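Local coordinates for hypothetical protein DUF871 (Enterococcus faecalis, PDB 2P0O) that is of experimentally unassigned function but probably acts as a 6-phospho-N-acetylmuramidase, a two-domain glycosidase with an N-terminal TIM barrel, at residues R229-T240 against I363-N371; I258-A268 against I349-T359. All blocks are in the same frame, centred on the assembly; numbering follows the deposited sequence. Where two conformers were deposited one is given.

Contact 1. Residues R229-T240 against I363-N371; sequences RTMAQFGYYHQT and IENEFRKLN
Phe367 is the knob of a knob-into-hole contact between helix 228-240, which follows the last strand of the TIM barrel, and the C-terminal helix 363-370; the hole is made by Ala232, Gly235, Tyr236 and Gln239. The axes of the two short segments run 8.5 Å apart and cross at 40°. Along the Phe367 side chain, CB rests on Ala232 CB at 3.6 Å, and CG lies near the CA and O of the same alanine. With CG anti to the backbone N (chi1 -178°), the ring enters the hole in helix 228-240: CD1 approaches Tyr236 N, CD2 lies near Ala232 CA, CE1 comes within 3.3 Å of Gly235 C, and CZ lies 3.7 Å from Gly235 CA. Because Gly235 has no side chain, the ring settles directly against backbone. Beside the knob, Tyr236 CE2 meets Leu370 CD2 at 3.7 Å.

One turn before Phe367, Ile363 divides its branches. CG2 presses on Ala232 CB at a tight 3.5 Å, while CD1 lies over one face of the Arg229 guanidinium, whose NH2 is held by salt bridges to Asp342 and Glu246. Between Arg229 and Glu364 the link runs through water: one molecule accepts from Arg229 N and donates to Glu364 OE2 at 3.1 Å, and a second donates to Glu364 OE1 at 2.9 Å while accepting only weakly from Arg229 NE.

Contact 2. Residues I258-A268 against I349-T359; sequences ILGTHTNRLDA and IKAGNQFTLVT
His262 and Phe355 are paired across two antiparallel strands, His262 N donating to Phe355 O (2.8 Å, 170°) and Phe355 N back to His262 O; Gly260 and Leu357 form the next hydrogen-bonded pair. Both side chains lie on one face of the sheet. Phe355 CG stands between its backbone N and carbonyl carbon (chi1 60°), which brings the ring alongside His262. One ring face is met by His262 CB rather than by the imidazole, a CH-pi contact 3.8 Å from the centroid and 22° off the normal. The two rings are nearly parallel (24°) yet slid apart, with centroids separated by 5.3 Å, so they hardly overlap.

The imidazole is fixed at both nitrogens: NE2 donates to Ile258 O at 2.6 Å, nearly in the ring plane, and ND1 is bonded to Ser275. Leu357, on the same face, crosses His262 at about a right angle and brings CD1 near NE2. Leu273 of strand 272-275 also packs on Phe355.

On the other face, Thr261 OG1 donates to Thr356 OG1 at 3.0 Å within a non-hydrogen-bonded pair, and the Thr356 hydroxyl is bonded in turn to Gln242.

Just past the end of strand 260-263, Asn264 continues the pairing, its N bonded to Asn353 O. CB already points toward 349-359, and with CG anti to the backbone N (chi1 -168°) ND2 is carried to Lys350 O, 3.1 Å away and approached from above the carbonyl plane. Asn353 N reaches that oxygen from the opposite face, closing the type II turn 350-353, while Asn264 OD1 is held by Arg274 N. The arrangement is an antiparallel strand pair within a three-stranded mixed sheet, with 354-359 in the middle, in a C-terminal domain assigned to the cyclophilin-like clan.

How the contacts relate
Contact 1 lies nearer the chain centre, joining a barrel helix to the C-terminal helix; Ala232, Gly235 and Ile363 are buried, Leu370 and Asn371 exposed. In contact 2, within the second domain, His262, Phe355 and Leu357 are buried, whereas the 265-268 end lies mostly at the surface. Contact 1 has no clear direct hydrogen bond across it and depends on apolar side chains and bridging waters; contact 2 is stitched mainly by backbone bonds. They meet where strand 354-359 leads, after a short connection, into helix 363-370, Val358 packing on Ile363 and Glu366. Separately, Tyr236 touches Thr356. Contact 2 forms part of the three-stranded sheet; contact 1 packs on it, Tyr236 and Ile363 both touching Leu244 of strand 242-247.

Contact 1. Residues R229-T240 against I363-N371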
loop_
_atom_site.group_PDB
_atom_site.type_symbol
_atom_site.label_atom_id
_atom_site.label_comp_id
_atom_site.label_asym_id
_atom_site.label_seq_id
_atom_site.Cartn_x
_atom_site.Cartn_y
_atom_site.Cartn_z
ATOM N N ARG A 229 -10.480 3.481 -8.461
ATOM C CA ARG A 229 -11.185 3.228 -7.224
ATOM C C ARG A 229 -10.222 3.190 -6.041
ATOM O O ARG A 229 -10.490 3.737 -4.943
ATOM C CB ARG A 229 -11.891 1.872 -7.329
ATOM C CG ARG A 229 -12.846 1.578 -6.175
ATOM C CD ARG A 229 -13.433 0.164 -6.294
ATOM N NE ARG A 229 -14.504 -0.032 -5.321
ATOM C CZ ARG A 229 -14.332 -0.362 -4.036
ATOM N NH1 ARG A 229 -13.113 -0.547 -3.523
ATOM N NH2 ARG A 229 -15.389 -0.496 -3.257
ATOM N N THR A 230 -9.115 2.487 -6.264
ATOM C CA THR A 230 -8.109 2.305 -5.245
ATOM C C THR A 230 -7.355 3.611 -4.999
ATOM O O THR A 230 -7.078 3.956 -3.859
ATOM C CB THR A 230 -7.182 1.118 -5.629
ATOM O OG1 THR A 230 -7.993 -0.052 -5.737
ATOM C CG2 THR A 230 -6.119 0.883 -4.579
HETATM N N MSE A 231 -7.019 4.317 -6.074
HETATM C CA MSE A 231 -6.464 5.686 -5.964
HETATM C C MSE A 231 -7.322 6.603 -5.069
HETATM O O MSE A 231 -6.799 7.358 -4.231
HETATM C CB MSE A 231 -6.323 6.328 -7.348
HETATM C CG MSE A 231 -5.320 5.597 -8.200
HETATM SE SE MSE A 231 -5.150 6.271 -10.030
HETATM C CE MSE A 231 -4.365 8.004 -9.623
ATOM N N ALA A 232 -8.635 6.516 -5.271
ATOM C CA ALA A 232 -9.617 7.332 -4.542
ATOM C C ALA A 232 -9.584 7.000 -3.069
ATOM O O ALA A 232 -9.749 7.894 -2.242
ATOM C CB ALA A 232 -11.003 7.117 -5.095
ATOM N N GLN A 233 -9.375 5.712 -2.745
ATOM C CA GLN A 233 -9.295 5.282 -1.354
ATOM C C GLN A 233 -8.015 5.844 -0.710
ATOM O O GLN A 233 -8.087 6.387 0.398
ATOM C CB GLN A 233 -9.411 3.761 -1.220
ATOM C CG GLN A 233 -10.857 3.283 -1.418
ATOM C CD GLN A 233 -11.022 1.779 -1.296
ATOM O OE1 GLN A 233 -10.275 1.005 -1.900
ATOM N NE2 GLN A 233 -12.015 1.355 -0.536
ATOM N N PHE A 234 -6.870 5.727 -1.404
ATOM C CA PHE A 234 -5.633 6.340 -0.932
ATOM C C PHE A 234 -5.855 7.823 -0.723
ATOM O O PHE A 234 -5.539 8.353 0.344
ATOM C CB PHE A 234 -4.432 6.105 -1.879
ATOM C CG PHE A 234 -3.762 4.748 -1.698
ATOM C CD1 PHE A 234 -2.875 4.518 -0.626
ATOM C CD2 PHE A 234 -3.989 3.711 -2.613
ATOM C CE1 PHE A 234 -2.241 3.254 -0.461
ATOM C CE2 PHE A 234 -3.350 2.440 -2.457
ATOM C CZ PHE A 234 -2.492 2.221 -1.390
ATOM N N GLY A 235 -6.424 8.474 -1.737
ATOM C CA GLY A 235 -6.583 9.906 -1.737
ATOM C C GLY A 235 -7.474 10.337 -0.607
ATOM O O GLY A 235 -7.165 11.302 0.091
ATOM N N TYR A 236 -8.588 9.647 -0.429
ATOM C CA TYR A 236 -9.535 9.993 0.627
ATOM C C TYR A 236 -8.873 9.875 2.018
ATOM O O TYR A 236 -9.019 10.747 2.879
ATOM C CB TYR A 236 -10.762 9.082 0.525
ATOM C CG TYR A 236 -12.075 9.739 0.887
ATOM C CD1 TYR A 236 -12.560 9.721 2.205
ATOM C CD2 TYR A 236 -12.849 10.370 -0.105
ATOM C CE1 TYR A 236 -13.788 10.326 2.521
ATOM C CE2 TYR A 236 -14.072 10.961 0.198
ATOM C CZ TYR A 236 -14.533 10.942 1.505
ATOM O OH TYR A 236 -15.747 11.559 1.770
ATOM N N TYR A 237 -8.138 8.788 2.227
ATOM C CA TYR A 237 -7.430 8.565 3.470
ATOM C C TYR A 237 -6.355 9.616 3.667
ATOM O O TYR A 237 -6.155 10.134 4.761
ATOM C CB TYR A 237 -6.754 7.194 3.436
ATOM C CG TYR A 237 -6.166 6.763 4.777
ATOM C CD1 TYR A 237 -6.967 6.746 5.915
ATOM C CD2 TYR A 237 -4.814 6.380 4.906
ATOM C CE1 TYR A 237 -6.462 6.363 7.154
ATOM C CE2 TYR A 237 -4.287 5.986 6.168
ATOM C CZ TYR A 237 -5.137 5.984 7.275
ATOM O OH TYR A 237 -4.714 5.609 8.520
ATOM N N HIS A 238 -5.638 9.931 2.600
ATOM C CA HIS A 238 -4.523 10.869 2.722
ATOM C C HIS A 238 -5.008 12.299 3.055
ATOM O O HIS A 238 -4.414 12.993 3.884
ATOM C CB HIS A 238 -3.668 10.768 1.460
ATOM C CG HIS A 238 -2.749 11.920 1.228
ATOM N ND1 HIS A 238 -1.520 12.027 1.848
ATOM C CD2 HIS A 238 -2.850 12.984 0.399
ATOM C CE1 HIS A 238 -0.909 13.112 1.411
ATOM N NE2 HIS A 238 -1.698 13.715 0.539
ATOM N N GLN A 239 -6.117 12.720 2.464
ATOM C CA GLN A 239 -6.615 14.080 2.698
ATOM C C GLN A 239 -7.427 14.244 3.965
ATOM O O GLN A 239 -7.442 15.327 4.556
ATOM C CB GLN A 239 -7.461 14.563 1.519
ATOM C CG GLN A 239 -6.668 14.768 0.275
ATOM C CD GLN A 239 -7.496 15.332 -0.861
ATOM O OE1 GLN A 239 -8.463 16.088 -0.653
ATOM N NE2 GLN A 239 -7.102 14.982 -2.081
ATOM N N THR A 240 -8.125 13.191 4.367
ATOM C CA THR A 240 -9.111 13.297 5.460
ATOM C C THR A 240 -8.870 12.373 6.652
ATOM O O THR A 240 -9.584 12.473 7.654
ATOM C CB THR A 240 -10.563 13.016 4.947
ATOM O OG1 THR A 240 -10.760 11.597 4.717
ATOM C CG2 THR A 240 -10.864 13.831 3.652
ATOM N N ILE A 363 -17.260 5.458 -5.220
ATOM C CA ILE A 363 -16.006 5.849 -4.586
ATOM C C ILE A 363 -15.245 6.895 -5.427
ATOM O O ILE A 363 -14.775 7.903 -4.893
ATOM C CB ILE A 363 -15.133 4.630 -4.243
ATOM C CG1 ILE A 363 -15.491 4.120 -2.834
ATOM C CG2 ILE A 363 -13.604 4.996 -4.278
ATOM C CD1 ILE A 363 -14.601 2.982 -2.333
ATOM N N GLU A 364 -15.154 6.664 -6.739
ATOM C CA GLU A 364 -14.465 7.594 -7.628
ATOM C C GLU A 364 -15.036 9.020 -7.616
ATOM O O GLU A 364 -14.275 9.979 -7.473
ATOM C CB GLU A 364 -14.381 7.040 -9.047
ATOM C CG GLU A 364 -13.574 5.737 -9.139
ATOM C CD GLU A 364 -14.432 4.455 -9.167
ATOM O OE1 GLU A 364 -15.380 4.323 -8.330
ATOM O OE2 GLU A 364 -14.138 3.588 -10.046
ATOM N N ASN A 365 -16.350 9.167 -7.753
ATOM C CA ASN A 365 -16.940 10.509 -7.707
ATOM C C ASN A 365 -16.961 11.105 -6.310
ATOM O O ASN A 365 -16.946 12.326 -6.152
ATOM C CB ASN A 365 -18.343 10.584 -8.322
ATOM C CG ASN A 365 -18.819 12.033 -8.510
ATOM O OD1 ASN A 365 -18.043 12.914 -8.888
ATOM N ND2 ASN A 365 -20.089 12.283 -8.223
ATOM N N GLU A 366 -16.978 10.257 -5.301
ATOM C CA GLU A 366 -16.954 10.746 -3.943
ATOM C C GLU A 366 -15.591 11.415 -3.686
ATOM O O GLU A 366 -15.541 12.499 -3.113
ATOM C CB GLU A 366 -17.196 9.580 -3.001
ATOM C CG GLU A 366 -18.117 9.864 -1.870
ATOM C CD GLU A 366 -19.482 10.379 -2.297
ATOM O OE1 GLU A 366 -20.297 9.635 -2.913
ATOM O OE2 GLU A 366 -19.728 11.550 -1.997
ATOM N N PHE A 367 -14.495 10.794 -4.159
ATOM C CA PHE A 367 -13.183 11.435 -4.066
ATOM C C PHE A 367 -13.063 12.684 -4.952
ATOM O O PHE A 367 -12.433 13.666 -4.541
ATOM C CB PHE A 367 -12.026 10.476 -4.355
ATOM C CG PHE A 367 -10.661 11.133 -4.204
ATOM C CD1 PHE A 367 -10.249 11.633 -2.971
ATOM C CD2 PHE A 367 -9.813 11.279 -5.297
ATOM C CE1 PHE A 367 -9.027 12.271 -2.830
ATOM C CE2 PHE A 367 -8.576 11.913 -5.159
ATOM C CZ PHE A 367 -8.190 12.411 -3.920
ATOM N N ARG A 368 -13.662 12.647 -6.148
ATOM C CA ARG A 368 -13.701 13.810 -7.040
ATOM C C ARG A 368 -14.346 15.030 -6.374
ATOM O O ARG A 368 -13.922 16.177 -6.585
ATOM C CB ARG A 368 -14.501 13.485 -8.318
ATOM C CG ARG A 368 -13.705 13.573 -9.600
ATOM C CD ARG A 368 -14.623 13.506 -10.857
ATOM N NE ARG A 368 -15.355 12.229 -10.977
ATOM C CZ ARG A 368 -14.813 11.043 -11.287
ATOM N NH1 ARG A 368 -13.503 10.920 -11.510
ATOM N NH2 ARG A 368 -15.590 9.962 -11.361
ATOM N N LYS A 369 -15.380 14.755 -5.580
ATOM C CA LYS A 369 -16.180 15.786 -4.947
ATOM C C LYS A 369 -15.327 16.584 -3.993
ATOM O O LYS A 369 -15.451 17.793 -3.918
ATOM C CB LYS A 369 -17.373 15.174 -4.207
ATOM C CG LYS A 369 -18.526 14.763 -5.115
ATOM C CD LYS A 369 -19.862 15.018 -4.433
ATOM C CE LYS A 369 -20.057 14.096 -3.252
ATOM N NZ LYS A 369 -20.328 14.838 -2.004
ATOM N N LEU A 370 -14.451 15.894 -3.272
ATOM C CA LEU A 370 -13.539 16.533 -2.344
ATOM C C LEU A 370 -12.720 17.651 -2.968
ATOM O O LEU A 370 -12.394 18.629 -2.295
ATOM C CB LEU A 370 -12.593 15.492 -1.744
ATOM C CG LEU A 370 -12.966 14.831 -0.427
ATOM C CD1 LEU A 370 -12.538 15.697 0.764
ATOM C CD2 LEU A 370 -14.458 14.557 -0.324
ATOM N N ASN A 371 -12.396 17.505 -4.256
ATOM C CA ASN A 371 -11.462 18.398 -4.962
ATOM C C ASN A 371 -12.113 19.220 -6.052
ATOM O O ASN A 371 -11.415 19.780 -6.887
ATOM C CB ASN A 371 -10.319 17.578 -5.576
ATOM C CG ASN A 371 -9.700 16.611 -4.589
ATOM O OD1 ASN A 371 -9.177 17.023 -3.548
ATOM N ND2 ASN A 371 -9.734 15.318 -4.915
HETATM O O HOH W 1 -11.864 1.615 -10.778
HETATM O O HOH W 2 -16.379 2.001 -6.894
#

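Contact 2. Residues I258-A268 against I349-T359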
loop_
_atom_site.group_PDB
_atom_site.type_symbol
_atom_site.label_atom_id
_atom_site.label_comp_id
_atom_site.label_asym_id
_atom_site.label_seq_id
_atom_site.Cartn_x
_atom_site.Cartn_y
_atom_site.Cartn_z
ATOM N N ILE A 258 -27.255 5.538 7.609
ATOM C CA ILE A 258 -25.948 4.917 7.742
ATOM C C ILE A 258 -24.905 5.352 6.722
ATOM O O ILE A 258 -23.722 5.163 6.962
ATOM C CB ILE A 258 -25.976 3.354 8.005
ATOM C CG1 ILE A 258 -25.655 2.479 6.779
ATOM C CG2 ILE A 258 -27.196 2.888 8.863
ATOM C CD1 ILE A 258 -25.902 2.945 5.498
ATOM N N LEU A 259 -25.336 5.913 5.600
ATOM C CA LEU A 259 -24.404 6.472 4.619
ATOM C C LEU A 259 -23.781 7.749 5.210
ATOM O O LEU A 259 -24.468 8.506 5.884
ATOM C CB LEU A 259 -25.133 6.772 3.304
ATOM C CG LEU A 259 -25.579 5.573 2.430
ATOM C CD1 LEU A 259 -26.461 6.027 1.299
ATOM C CD2 LEU A 259 -24.391 4.734 1.877
ATOM N N GLY A 260 -22.492 7.978 4.968
ATOM C CA GLY A 260 -21.772 9.117 5.544
ATOM C C GLY A 260 -20.612 8.700 6.449
ATOM O O GLY A 260 -20.195 7.532 6.452
ATOM N N THR A 261 -20.120 9.656 7.241
ATOM C CA THR A 261 -18.965 9.461 8.111
ATOM C C THR A 261 -19.358 9.045 9.515
ATOM O O THR A 261 -20.219 9.659 10.131
ATOM C CB THR A 261 -18.115 10.749 8.204
ATOM O OG1 THR A 261 -17.699 11.106 6.895
ATOM C CG2 THR A 261 -16.857 10.543 9.075
ATOM N N HIS A 262 -18.677 8.022 10.017
ATOM C CA HIS A 262 -18.817 7.540 11.385
ATOM C C HIS A 262 -17.436 7.551 12.050
ATOM O O HIS A 262 -16.398 7.457 11.364
ATOM C CB HIS A 262 -19.377 6.129 11.389
ATOM C CG HIS A 262 -20.570 5.970 10.494
ATOM N ND1 HIS A 262 -21.867 6.029 10.962
ATOM C CD2 HIS A 262 -20.661 5.837 9.149
ATOM C CE1 HIS A 262 -22.703 5.917 9.942
ATOM N NE2 HIS A 262 -21.998 5.806 8.830
ATOM N N THR A 263 -17.442 7.668 13.378
ATOM C CA THR A 263 -16.252 7.493 14.179
ATOM C C THR A 263 -16.400 6.259 15.052
ATOM O O THR A 263 -17.317 6.179 15.882
ATOM C CB THR A 263 -16.016 8.720 15.077
ATOM O OG1 THR A 263 -16.004 9.905 14.269
ATOM C CG2 THR A 263 -14.699 8.603 15.832
ATOM N N ASN A 264 -15.481 5.314 14.892
ATOM C CA ASN A 264 -15.388 4.190 15.815
ATOM C C ASN A 264 -15.048 4.648 17.244
ATOM O O ASN A 264 -14.121 5.455 17.479
ATOM C CB ASN A 264 -14.421 3.103 15.294
ATOM C CG ASN A 264 -14.519 1.790 16.087
ATOM O OD1 ASN A 264 -15.610 1.375 16.521
ATOM N ND2 ASN A 264 -13.377 1.126 16.270
ATOM N N ARG A 265 -15.858 4.192 18.195
ATOM C CA ARG A 265 -15.628 4.448 19.619
ATOM C C ARG A 265 -14.189 4.156 19.975
ATOM O O ARG A 265 -13.585 3.205 19.453
ATOM C CB ARG A 265 -16.541 3.572 20.467
ATOM C CG ARG A 265 -17.935 4.095 20.512
ATOM C CD ARG A 265 -18.810 3.244 21.392
ATOM N NE ARG A 265 -18.302 3.119 22.768
ATOM C CZ ARG A 265 -18.967 3.524 23.847
ATOM N NH1 ARG A 265 -18.436 3.341 25.041
ATOM N NH2 ARG A 265 -20.159 4.104 23.723
ATOM N N LEU A 266 -13.642 4.977 20.861
ATOM C CA LEU A 266 -12.301 4.793 21.371
ATOM C C LEU A 266 -12.143 3.545 22.273
ATOM O O LEU A 266 -11.023 3.052 22.489
ATOM C CB LEU A 266 -11.910 6.034 22.145
ATOM C CG LEU A 266 -11.357 7.199 21.335
ATOM C CD1 LEU A 266 -11.170 8.422 22.255
ATOM C CD2 LEU A 266 -10.024 6.785 20.715
ATOM N N ASP A 267 -13.231 3.049 22.840
ATOM C CA ASP A 267 -13.139 1.754 23.481
ATOM C C ASP A 267 -13.734 0.752 22.528
ATOM O O ASP A 267 -14.921 0.440 22.595
ATOM C CB ASP A 267 -13.788 1.725 24.862
ATOM C CG ASP A 267 -15.156 2.359 24.895
ATOM O OD1 ASP A 267 -15.605 2.968 23.907
ATOM O OD2 ASP A 267 -15.787 2.253 25.951
ATOM N N ALA A 268 -12.887 0.283 21.615
ATOM C CA ALA A 268 -13.325 -0.488 20.459
ATOM C C ALA A 268 -13.759 -1.908 20.821
ATOM O O ALA A 268 -13.041 -2.625 21.490
ATOM C CB ALA A 268 -12.206 -0.531 19.418
ATOM N N ILE A 349 -9.618 -0.353 10.903
ATOM C CA ILE A 349 -10.394 0.689 11.551
ATOM C C ILE A 349 -10.319 0.437 13.053
ATOM O O ILE A 349 -11.030 -0.413 13.612
ATOM C CB ILE A 349 -11.827 0.716 11.034
ATOM C CG1 ILE A 349 -11.806 0.988 9.541
ATOM C CG2 ILE A 349 -12.635 1.839 11.684
ATOM C CD1 ILE A 349 -13.133 0.790 8.902
ATOM N N LYS A 350 -9.412 1.159 13.668
ATOM C CA LYS A 350 -9.129 1.040 15.090
ATOM C C LYS A 350 -9.999 1.958 15.952
ATOM O O LYS A 350 -10.833 2.739 15.441
ATOM C CB LYS A 350 -7.648 1.379 15.357
ATOM C CG LYS A 350 -6.776 0.166 15.310
ATOM C CD LYS A 350 -6.033 0.025 14.021
ATOM C CE LYS A 350 -6.041 -1.446 13.601
ATOM N NZ LYS A 350 -5.613 -2.390 14.675
ATOM N N ALA A 351 -9.785 1.843 17.266
ATOM C CA ALA A 351 -10.357 2.745 18.256
ATOM C C ALA A 351 -10.182 4.196 17.757
ATOM O O ALA A 351 -9.072 4.608 17.389
ATOM C CB ALA A 351 -9.635 2.547 19.642
ATOM N N GLY A 352 -11.279 4.949 17.734
ATOM C CA GLY A 352 -11.261 6.334 17.314
ATOM C C GLY A 352 -11.101 6.654 15.846
ATOM O O GLY A 352 -11.199 7.819 15.492
ATOM N N ASN A 353 -10.867 5.657 14.983
ATOM C CA ASN A 353 -10.750 5.920 13.546
ATOM C C ASN A 353 -12.086 6.234 12.862
ATOM O O ASN A 353 -13.123 5.621 13.182
ATOM C CB ASN A 353 -10.085 4.742 12.788
ATOM C CG ASN A 353 -8.598 4.579 13.105
ATOM O OD1 ASN A 353 -8.048 3.501 12.938
ATOM N ND2 ASN A 353 -7.960 5.633 13.603
ATOM N N GLN A 354 -12.040 7.149 11.888
ATOM C CA GLN A 354 -13.218 7.482 11.086
ATOM C C GLN A 354 -13.322 6.698 9.810
ATOM O O GLN A 354 -12.322 6.356 9.186
ATOM C CB GLN A 354 -13.272 8.940 10.713
ATOM C CG GLN A 354 -13.107 9.862 11.856
ATOM C CD GLN A 354 -13.114 11.276 11.360
ATOM O OE1 GLN A 354 -14.160 11.931 11.354
ATOM N NE2 GLN A 354 -11.968 11.743 10.885
ATOM N N PHE A 355 -14.565 6.451 9.408
ATOM C CA PHE A 355 -14.843 5.726 8.183
ATOM C C PHE A 355 -16.133 6.219 7.568
ATOM O O PHE A 355 -17.081 6.521 8.290
ATOM C CB PHE A 355 -14.907 4.243 8.459
ATOM C CG PHE A 355 -15.974 3.826 9.464
ATOM C CD1 PHE A 355 -15.727 3.865 10.831
ATOM C CD2 PHE A 355 -17.194 3.306 9.019
ATOM C CE1 PHE A 355 -16.693 3.419 11.772
ATOM C CE2 PHE A 355 -18.168 2.876 9.944
ATOM C CZ PHE A 355 -17.917 2.914 11.308
ATOM N N THR A 356 -16.148 6.284 6.234
ATOM C CA THR A 356 -17.220 6.866 5.461
ATOM C C THR A 356 -17.810 5.775 4.547
ATOM O O THR A 356 -17.096 5.127 3.778
ATOM C CB THR A 356 -16.670 8.039 4.655
ATOM O OG1 THR A 356 -16.091 9.004 5.567
ATOM C CG2 THR A 356 -17.742 8.678 3.789
ATOM N N LEU A 357 -19.116 5.573 4.646
ATOM C CA LEU A 357 -19.798 4.534 3.876
ATOM C C LEU A 357 -20.456 5.224 2.713
ATOM O O LEU A 357 -21.163 6.232 2.903
ATOM C CB LEU A 357 -20.853 3.834 4.752
ATOM C CG LEU A 357 -20.300 3.186 6.023
ATOM C CD1 LEU A 357 -21.394 2.379 6.771
ATOM C CD2 LEU A 357 -19.035 2.289 5.704
ATOM N N VAL A 358 -20.202 4.709 1.510
ATOM C CA VAL A 358 -20.815 5.256 0.315
ATOM C C VAL A 358 -21.418 4.104 -0.492
ATOM O O VAL A 358 -21.041 2.923 -0.329
ATOM C CB VAL A 358 -19.837 6.109 -0.566
ATOM C CG1 VAL A 358 -19.349 7.361 0.173
ATOM C CG2 VAL A 358 -18.642 5.258 -1.070
ATOM N N THR A 359 -22.362 4.431 -1.348
ATOM C CA THR A 359 -23.047 3.360 -2.044
ATOM C C THR A 359 -22.182 2.814 -3.204
ATOM O O THR A 359 -21.302 3.514 -3.742
ATOM C CB THR A 359 -24.479 3.772 -2.445
ATOM O OG1 THR A 359 -25.346 2.627 -2.336
ATOM C CG2 THR A 359 -24.512 4.327 -3.863
#